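Local structure of uncharacterized protein (Xanthomonas axonopodis pv. citri, 3OV5) at residues 32-37 against 79-84; 39-44 against 60-65; 4-9 against 50-55. The protein is the globular N0-like domain of VirB7, a bacterial outer-membrane component of the type IV secretion system that probably helps build its transport channel. All blocks are in the same frame, centred on the assembly; numbering follows the deposited sequence. Where two conformers were deposited one is given.

Overall arrangement
Contacts 1 and 3 lie on opposite sides of the small domain, their centres about 20 Å apart. Contact 1 is a surface contact at the end of the three-stranded mixed sheet, joined by one backbone hydrogen bond and apolar packing of Tyr32 and Leu34 on Val79 and Pro81. Contacts 2 and 3 are partly buried and share helix 52-63, one using its C-terminal part and the other its first turn. Each turns on a buried tyrosine: Tyr63 grips a loop carbonyl through its hydroxyl, whereas Tyr6 offers one ring face to Val52, and Tyr4 of its own segment covers the other. They meet where Val44 CG1 packs 3.9 Å from Ala8 CB.

Contact 1. Residues 32-37 against 79-84; sequences YNLPSD and VQPVPV
Tyr32, the last residue of strand 29-32, forms a parallel bridge with Val79 of strand 76-81, the two CA atoms being 4.9 Å apart. Both side chains lie on the sheet face covered by helix 15-24, where Tyr32 reaches Leu15 and Val79 reaches Leu19. The phenol ring meets the valine obliquely, with Tyr32 CE1 3.9 Å from Val79 CG1. Tyr32 CG stands anti to the backbone N (chi1 -171°), beside the carbonyl carbon, and the ring extends toward the returning loop, where Tyr32 OH donates to the carbonyl O of Ser36 at 2.7 Å. That donor sits in the carbonyl plane on a lone pair. The ring thus packs on Val79 while the hydroxyl ties down the loop.

One backbone bond of this bridge is made by the next residue: Asn33 N donates to Val79 O at 2.8 Å, with an N-H...O angle of 150°. Here is the end of a mixed sheet in which strand 76-81 lies between a parallel neighbour, 29-32, and an antiparallel one, 68-73, in a domain related to the N0 domains of outer-membrane transport proteins. The carbonyl of Asn33 faces the ring of Pro81, a residue that has no amide hydrogen to offer it.

At Leu34 the fork of the side chain lets one methyl reach Val79 and the other Pro81. Leu34 CD1 packs 3.6 Å from Val79 CG1, the side chains crossing at about a right angle, while Leu34 CD2 comes within 4.0 Å of Pro81 CD.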
loop_
_atom_site.group_PDB
_atom_site.type_symbol
_atom_site.label_atom_id
_atom_site.label_comp_id
_atom_site.label_asym_id
_atom_site.label_seq_id
_atom_site.Cartn_x
_atom_site.Cartn_y
_atom_site.Cartn_z
ATOM N N TYR A 32 7.511 2.803 -5.859
ATOM C CA TYR A 32 7.975 2.274 -4.597
ATOM C C TYR A 32 9.327 2.902 -4.278
ATOM O O TYR A 32 10.358 2.487 -4.785
ATOM C CB TYR A 32 8.053 0.740 -4.654
ATOM C CG TYR A 32 8.316 0.136 -3.301
ATOM C CD1 TYR A 32 7.262 -0.088 -2.403
ATOM C CD2 TYR A 32 9.602 -0.171 -2.890
ATOM C CE1 TYR A 32 7.495 -0.589 -1.112
ATOM C CE2 TYR A 32 9.849 -0.689 -1.609
ATOM C CZ TYR A 32 8.792 -0.875 -0.720
ATOM O OH TYR A 32 8.995 -1.339 0.548
ATOM N N ASN A 33 9.311 3.953 -3.460
ATOM C CA ASN A 33 10.480 4.807 -3.260
ATOM C C ASN A 33 11.186 4.547 -1.925
ATOM O O ASN A 33 11.619 5.485 -1.238
ATOM C CB ASN A 33 10.071 6.277 -3.385
ATOM C CG ASN A 33 9.628 6.677 -4.763
ATOM O OD1 ASN A 33 9.565 5.872 -5.686
ATOM N ND2 ASN A 33 9.313 7.958 -4.902
ATOM N N LEU A 34 11.315 3.272 -1.577
ATOM C CA LEU A 34 12.051 2.827 -0.404
ATOM C C LEU A 34 13.181 1.920 -0.833
ATOM O O LEU A 34 13.101 1.258 -1.879
ATOM C CB LEU A 34 11.141 2.078 0.561
ATOM C CG LEU A 34 9.904 2.843 1.061
ATOM C CD1 LEU A 34 9.058 1.931 1.928
ATOM C CD2 LEU A 34 10.315 4.078 1.864
ATOM N N PRO A 35 14.247 1.819 -0.011
ATOM C CA PRO A 35 15.399 1.022 -0.442
ATOM C C PRO A 35 15.160 -0.481 -0.402
ATOM O O PRO A 35 15.844 -1.228 -1.113
ATOM C CB PRO A 35 16.477 1.382 0.573
ATOM C CG PRO A 35 15.718 1.883 1.767
ATOM C CD PRO A 35 14.532 2.575 1.220
ATOM N N SER A 36 14.220 -0.930 0.436
ATOM C CA SER A 36 13.922 -2.351 0.627
ATOM C C SER A 36 12.429 -2.562 0.579
ATOM O O SER A 36 11.665 -1.684 0.997
ATOM C CB SER A 36 14.426 -2.802 1.999
ATOM O OG SER A 36 14.294 -4.187 2.205
ATOM N N ASP A 37 12.036 -3.757 0.175
ATOM C CA ASP A 37 10.690 -4.245 0.417
ATOM C C ASP A 37 10.609 -4.667 1.898
ATOM O O ASP A 37 11.620 -4.772 2.602
ATOM C CB ASP A 37 10.426 -5.401 -0.563
ATOM C CG ASP A 37 8.966 -5.733 -0.754
ATOM O OD1 ASP A 37 8.728 -6.654 -1.593
ATOM O OD2 ASP A 37 8.079 -5.113 -0.125
ATOM N N VAL A 79 4.725 5.101 -2.492
ATOM C CA VAL A 79 5.290 4.663 -1.219
ATOM C C VAL A 79 6.609 5.401 -1.046
ATOM O O VAL A 79 7.469 5.302 -1.912
ATOM C CB VAL A 79 5.535 3.145 -1.201
ATOM C CG1 VAL A 79 6.032 2.737 0.176
ATOM C CG2 VAL A 79 4.272 2.375 -1.583
ATOM N N GLN A 80 6.765 6.153 0.048
ATOM C CA GLN A 80 7.935 7.014 0.156
ATOM C C GLN A 80 8.187 7.297 1.627
ATOM O O GLN A 80 7.303 7.120 2.466
ATOM C CB GLN A 80 7.703 8.335 -0.592
ATOM C CG GLN A 80 6.543 9.113 0.002
ATOM C CD GLN A 80 6.260 10.416 -0.668
ATOM O OE1 GLN A 80 7.157 11.118 -1.165
ATOM N NE2 GLN A 80 4.997 10.803 -0.620
ATOM N N PRO A 81 9.380 7.795 1.961
ATOM C CA PRO A 81 9.560 8.349 3.296
ATOM C C PRO A 81 8.530 9.443 3.530
ATOM O O PRO A 81 8.249 10.233 2.613
ATOM C CB PRO A 81 10.985 8.913 3.249
ATOM C CG PRO A 81 11.667 8.120 2.163
ATOM C CD PRO A 81 10.586 7.985 1.118
ATOM N N VAL A 82 7.988 9.528 4.746
ATOM C CA VAL A 82 6.953 10.532 5.002
ATOM C C VAL A 82 7.497 11.938 4.754
ATOM O O VAL A 82 8.474 12.336 5.388
ATOM C CB VAL A 82 6.433 10.474 6.442
ATOM C CG1 VAL A 82 5.389 11.564 6.674
ATOM C CG2 VAL A 82 5.891 9.080 6.802
ATOM N N PRO A 83 6.858 12.712 3.872
ATOM C CA PRO A 83 7.268 14.120 3.730
ATOM C C PRO A 83 6.811 14.928 4.940
ATOM O O PRO A 83 5.646 14.825 5.349
ATOM C CB PRO A 83 6.550 14.599 2.460
ATOM C CG PRO A 83 6.172 13.338 1.710
ATOM C CD PRO A 83 5.854 12.338 2.847
ATOM N N VAL A 84 7.732 15.728 5.487
ATOM C CA VAL A 84 7.429 16.553 6.650
ATOM C C VAL A 84 8.045 17.944 6.420
ATOM O O VAL A 84 9.015 18.115 5.706
ATOM C CB VAL A 84 7.964 15.929 7.980
ATOM C CG1 VAL A 84 7.345 14.570 8.246
ATOM C CG2 VAL A 84 9.488 15.887 8.038
#

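Contact 2. Residues 39-44 against 60-65; sequences TLIGPV and SAVYAA
Val62, in the C-terminal part of helix 52-63, and the adjoining Tyr63 pack against the loop that leads from strand 29-32 into a 3-10 turn beginning at Gly42, all within the N0-like fold. The polar part of the contact rests on the tyrosine hydroxyl. Tyr63 OH donates to Thr39 O at 2.7 Å, with a C=O...O angle of 128° and the donor tilted 19° from the carbonyl plane. The acceptor lies at the edge of the phenol ring, in its plane; the bond gives the hydroxyl of this buried residue a polar partner. A long, flat side chain suits this task: it reaches from the helix to the loop while its ring remains in apolar surroundings, touching Leu15 and Val68.

The apolar part centres on Val62, whose two methyls are divided among three loop residues. Ile41 and Val62 run past each other in opposite directions, and Ile41 CD1 approaches Val62 CG1 to 3.5 Å. Ile41 CG1 lies between the backbone N and the carbonyl carbon (chi1 58°), which turns the ethyl branch toward the helix. On the other methyl, Pro43 CB rests 4.0 Å from Val62 CG2; proline fits here as a compact apolar surface in the 3-10 turn. Buried Val44 links both helix-side residues through one methyl, Val44 CG2 standing 4.0 Å from Val62 CG1 and also 4.0 Å from Tyr63 CE1.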
loop_
_atom_site.group_PDB
_atom_site.type_symbol
_atom_site.label_atom_id
_atom_site.label_comp_id
_atom_site.label_asym_id
_atom_site.label_seq_id
_atom_site.Cartn_x
_atom_site.Cartn_y
_atom_site.Cartn_z
ATOM N N THR A 39 8.111 -7.345 4.585
ATOM C CA THR A 39 7.037 -8.296 4.710
ATOM C C THR A 39 5.765 -7.560 5.132
ATOM O O THR A 39 5.802 -6.492 5.743
ATOM C CB THR A 39 7.398 -9.421 5.653
ATOM O OG1 THR A 39 6.547 -10.527 5.351
ATOM C CG2 THR A 39 7.194 -9.042 7.048
ATOM N N LEU A 40 4.620 -8.164 4.828
ATOM C CA LEU A 40 3.363 -7.711 5.378
ATOM C C LEU A 40 3.312 -8.066 6.854
ATOM O O LEU A 40 3.531 -9.234 7.226
ATOM C CB LEU A 40 2.185 -8.378 4.646
ATOM C CG LEU A 40 2.116 -8.034 3.155
ATOM C CD1 LEU A 40 1.006 -8.814 2.452
ATOM C CD2 LEU A 40 1.897 -6.557 2.934
ATOM N N ILE A 41 2.975 -7.097 7.693
ATOM C CA ILE A 41 2.790 -7.363 9.118
ATOM C C ILE A 41 1.326 -7.589 9.434
ATOM O O ILE A 41 0.439 -7.182 8.679
ATOM C CB ILE A 41 3.425 -6.246 9.990
ATOM C CG1 ILE A 41 2.843 -4.867 9.673
ATOM C CG2 ILE A 41 4.910 -6.250 9.771
ATOM C CD1 ILE A 41 3.238 -3.837 10.746
ATOM N N GLY A 42 1.078 -8.265 10.548
ATOM C CA GLY A 42 -0.274 -8.633 10.937
ATOM C C GLY A 42 -1.357 -7.593 10.730
ATOM O O GLY A 42 -2.411 -7.944 10.231
ATOM N N PRO A 43 -1.144 -6.322 11.133
ATOM C CA PRO A 43 -2.177 -5.293 10.980
ATOM C C PRO A 43 -2.684 -5.099 9.549
ATOM O O PRO A 43 -3.778 -4.573 9.364
ATOM C CB PRO A 43 -1.499 -4.016 11.539
ATOM C CG PRO A 43 -0.429 -4.461 12.370
ATOM C CD PRO A 43 -0.020 -5.844 11.956
ATOM N N VAL A 44 -1.895 -5.483 8.549
ATOM C CA VAL A 44 -2.384 -5.386 7.175
ATOM C C VAL A 44 -3.626 -6.265 6.966
ATOM O O VAL A 44 -4.453 -5.968 6.098
ATOM C CB VAL A 44 -1.268 -5.754 6.158
ATOM C CG1 VAL A 44 -1.743 -5.708 4.748
ATOM C CG2 VAL A 44 -0.072 -4.870 6.303
ATOM N N SER A 60 -0.730 3.014 4.909
ATOM C CA SER A 60 0.181 4.056 5.343
ATOM C C SER A 60 0.341 4.058 6.865
ATOM O O SER A 60 1.457 4.116 7.382
ATOM C CB SER A 60 -0.350 5.397 4.850
ATOM O OG SER A 60 0.643 6.389 5.005
ATOM N N ALA A 61 -0.771 4.000 7.589
ATOM C CA ALA A 61 -0.721 4.023 9.040
ATOM C C ALA A 61 0.035 2.806 9.582
ATOM O O ALA A 61 0.754 2.912 10.585
ATOM C CB ALA A 61 -2.105 4.090 9.618
ATOM N N VAL A 62 -0.124 1.645 8.922
ATOM C CA VAL A 62 0.556 0.438 9.378
ATOM C C VAL A 62 2.066 0.592 9.312
ATOM O O VAL A 62 2.775 0.079 10.183
ATOM C CB VAL A 62 0.069 -0.778 8.566
ATOM C CG1 VAL A 62 0.913 -1.987 8.848
ATOM C CG2 VAL A 62 -1.410 -1.071 8.852
ATOM N N TYR A 63 2.560 1.275 8.255
ATOM C CA TYR A 63 3.994 1.430 8.039
ATOM C C TYR A 63 4.531 2.793 8.489
ATOM O O TYR A 63 5.716 3.076 8.327
ATOM C CB TYR A 63 4.367 1.092 6.570
ATOM C CG TYR A 63 4.270 -0.390 6.307
ATOM C CD1 TYR A 63 3.056 -0.975 5.957
ATOM C CD2 TYR A 63 5.390 -1.212 6.477
ATOM C CE1 TYR A 63 2.959 -2.366 5.796
ATOM C CE2 TYR A 63 5.300 -2.614 6.310
ATOM C CZ TYR A 63 4.070 -3.164 5.974
ATOM O OH TYR A 63 3.899 -4.536 5.833
ATOM N N ALA A 64 3.699 3.621 9.119
ATOM C CA ALA A 64 4.120 4.964 9.539
ATOM C C ALA A 64 5.262 4.918 10.529
ATOM O O ALA A 64 6.142 5.785 10.482
ATOM C CB ALA A 64 2.954 5.732 10.135
ATOM N N ALA A 65 5.234 3.962 11.469
ATOM C CA ALA A 65 6.285 3.933 12.504
ATOM C C ALA A 65 7.628 3.519 11.930
ATOM O O ALA A 65 8.659 3.759 12.579
ATOM C CB ALA A 65 5.884 3.010 13.650
#

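Contact 3. Residues 4-9 against 50-55; sequences YTYQAT and TSVQQA. With IPA (isopropyl alcohol), chain B.
The ring of Tyr6 is covered on both faces: Val52 CG2 lies over one, offset toward the rim, and Tyr4 CE2 lies over the centre of the opposite one. At its edge, in plane, sits the carbonyl O of Thr50. This is where the short, weakly bonded strand 6-7, antiparallel to strand 48-49 in the N0-like fold, packs on the first turn of helix 52-63. With CG opposite the carbonyl carbon (chi1 -65°), the Tyr6 ring lies against Val52, which makes a CH-pi contact, CG2 4.0 Å from the Tyr6 ring centroid and 25° off the ring normal. Trp22 adds an edge-to-face partner, and the hydroxyl of Tyr6 is hydrogen-bonded to Ser26 OG; that of Tyr4 hydrogen-bonds to Asp25 OD2.

At the root of the same side chain, Ala55 meets Tyr6 closely, CB to CB at 3.4 Å. A residue as small as alanine allows the helix to come this near to the strand. Ser51 occupies the N-cap just before the helix, and its OG accepts from Gln54 N at 3.0 Å, with a nearly straight N-H...O angle of 168°. This bond satisfies an amide of the first turn and helps to hold the start of the helix, next to Val52.

Thr50, just before the N-cap, packs through its methyl group: Thr50 CG2 lies 4.1 Å from Thr5 CG2 and 3.4 Å from Tyr4 O.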
loop_
_atom_site.group_PDB
_atom_site.type_symbol
_atom_site.label_atom_id
_atom_site.label_comp_id
_atom_site.label_asym_id
_atom_site.label_seq_id
_atom_site.Cartn_x
_atom_site.Cartn_y
_atom_site.Cartn_z
ATOM N N TYR A 4 -15.087 -5.755 -5.810
ATOM C CA TYR A 4 -13.641 -5.837 -5.561
ATOM C C TYR A 4 -13.255 -5.070 -4.307
ATOM O O TYR A 4 -13.651 -3.917 -4.103
ATOM C CB TYR A 4 -12.850 -5.288 -6.737
ATOM C CG TYR A 4 -11.371 -5.209 -6.467
ATOM C CD1 TYR A 4 -10.526 -6.286 -6.716
ATOM C CD2 TYR A 4 -10.814 -4.061 -5.905
ATOM C CE1 TYR A 4 -9.147 -6.224 -6.436
ATOM C CE2 TYR A 4 -9.466 -3.993 -5.610
ATOM C CZ TYR A 4 -8.632 -5.064 -5.892
ATOM O OH TYR A 4 -7.284 -4.981 -5.598
ATOM N N THR A 5 -12.423 -5.700 -3.490
ATOM C CA THR A 5 -11.892 -5.013 -2.296
ATOM C C THR A 5 -10.403 -5.097 -2.252
ATOM O O THR A 5 -9.755 -6.102 -2.583
ATOM C CB THR A 5 -12.337 -5.581 -0.933
ATOM O OG1 THR A 5 -12.032 -6.976 -0.918
ATOM C CG2 THR A 5 -13.813 -5.376 -0.701
ATOM N N TYR A 6 -9.832 -3.969 -1.849
ATOM C CA TYR A 6 -8.414 -3.867 -1.529
ATOM C C TYR A 6 -8.188 -4.566 -0.185
ATOM O O TYR A 6 -8.812 -4.227 0.817
ATOM C CB TYR A 6 -7.968 -2.403 -1.424
ATOM C CG TYR A 6 -8.081 -1.681 -2.729
ATOM C CD1 TYR A 6 -7.070 -1.794 -3.682
ATOM C CD2 TYR A 6 -9.223 -0.950 -3.055
ATOM C CE1 TYR A 6 -7.168 -1.146 -4.920
ATOM C CE2 TYR A 6 -9.352 -0.339 -4.298
ATOM C CZ TYR A 6 -8.318 -0.432 -5.213
ATOM O OH TYR A 6 -8.458 0.210 -6.421
ATOM N N GLN A 7 -7.292 -5.545 -0.198
ATOM C CA GLN A 7 -6.971 -6.364 0.961
ATOM C C GLN A 7 -5.680 -7.102 0.693
ATOM O O GLN A 7 -5.257 -7.218 -0.471
ATOM C CB GLN A 7 -8.094 -7.354 1.283
ATOM C CG GLN A 7 -8.347 -8.328 0.147
ATOM C CD GLN A 7 -9.394 -9.363 0.475
ATOM O OE1 GLN A 7 -9.765 -9.602 1.615
ATOM N NE2 GLN A 7 -9.886 -10.010 -0.561
ATOM N N ALA A 8 -5.091 -7.668 1.742
ATOM C CA ALA A 8 -4.063 -8.677 1.560
ATOM C C ALA A 8 -4.732 -10.012 1.259
ATOM O O ALA A 8 -5.815 -10.312 1.763
ATOM C CB ALA A 8 -3.193 -8.801 2.813
ATOM N N THR A 9 -4.073 -10.810 0.427
ATOM C CA THR A 9 -4.582 -12.121 0.049
ATOM C C THR A 9 -3.477 -13.123 0.157
ATOM O O THR A 9 -2.333 -12.752 0.324
ATOM C CB THR A 9 -5.086 -12.134 -1.384
ATOM O OG1 THR A 9 -3.982 -12.013 -2.299
ATOM C CG2 THR A 9 -6.118 -11.086 -1.606
ATOM N N THR A 50 -13.516 -1.279 -0.446
ATOM C CA THR A 50 -13.635 -0.942 -1.850
ATOM C C THR A 50 -12.936 0.381 -2.200
ATOM O O THR A 50 -12.786 0.691 -3.383
ATOM C CB THR A 50 -15.111 -0.839 -2.298
ATOM O OG1 THR A 50 -15.739 0.189 -1.527
ATOM C CG2 THR A 50 -15.835 -2.174 -2.142
ATOM N N SER A 51 -12.553 1.169 -1.186
ATOM C CA SER A 51 -11.972 2.496 -1.398
ATOM C C SER A 51 -10.463 2.427 -1.454
ATOM O O SER A 51 -9.833 2.082 -0.452
ATOM C CB SER A 51 -12.395 3.392 -0.245
ATOM O OG SER A 51 -11.637 4.595 -0.238
ATOM N N VAL A 52 -9.888 2.769 -2.599
ATOM C CA VAL A 52 -8.430 2.797 -2.673
ATOM C C VAL A 52 -7.847 3.838 -1.734
ATOM O O VAL A 52 -6.770 3.638 -1.158
ATOM C CB VAL A 52 -7.926 2.946 -4.128
ATOM C CG1 VAL A 52 -8.189 4.348 -4.718
ATOM C CG2 VAL A 52 -6.470 2.543 -4.217
ATOM N N GLN A 53 -8.538 4.972 -1.557
ATOM C CA GLN A 53 -8.054 5.984 -0.615
ATOM C C GLN A 53 -8.009 5.404 0.792
ATOM O O GLN A 53 -7.009 5.577 1.520
ATOM C CB GLN A 53 -8.963 7.209 -0.645
ATOM C CG GLN A 53 -8.673 8.261 0.394
ATOM C CD GLN A 53 -7.324 8.914 0.261
ATOM O OE1 GLN A 53 -6.637 8.819 -0.769
ATOM N NE2 GLN A 53 -6.919 9.636 1.341
ATOM N N GLN A 54 -9.079 4.740 1.229
ATOM C CA GLN A 54 -9.095 4.167 2.565
ATOM C C GLN A 54 -7.997 3.115 2.692
ATOM O O GLN A 54 -7.299 3.063 3.707
ATOM C CB GLN A 54 -10.465 3.587 2.893
ATOM C CG GLN A 54 -10.524 3.067 4.325
ATOM C CD GLN A 54 -11.875 2.501 4.673
ATOM O OE1 GLN A 54 -12.910 3.100 4.339
ATOM N NE2 GLN A 54 -11.898 1.327 5.322
ATOM N N ALA A 55 -7.858 2.241 1.687
ATOM C CA ALA A 55 -6.901 1.145 1.764
ATOM C C ALA A 55 -5.487 1.665 1.837
ATOM O O ALA A 55 -4.676 1.221 2.648
ATOM C CB ALA A 55 -7.066 0.203 0.575
HETATM C C1 IPA B . -18.610 -0.065 -1.785
HETATM C C2 IPA B . -19.214 -0.539 -0.479
HETATM C C3 IPA B . -19.881 -1.895 -0.628
HETATM O O2 IPA B . -18.247 -0.586 0.550
#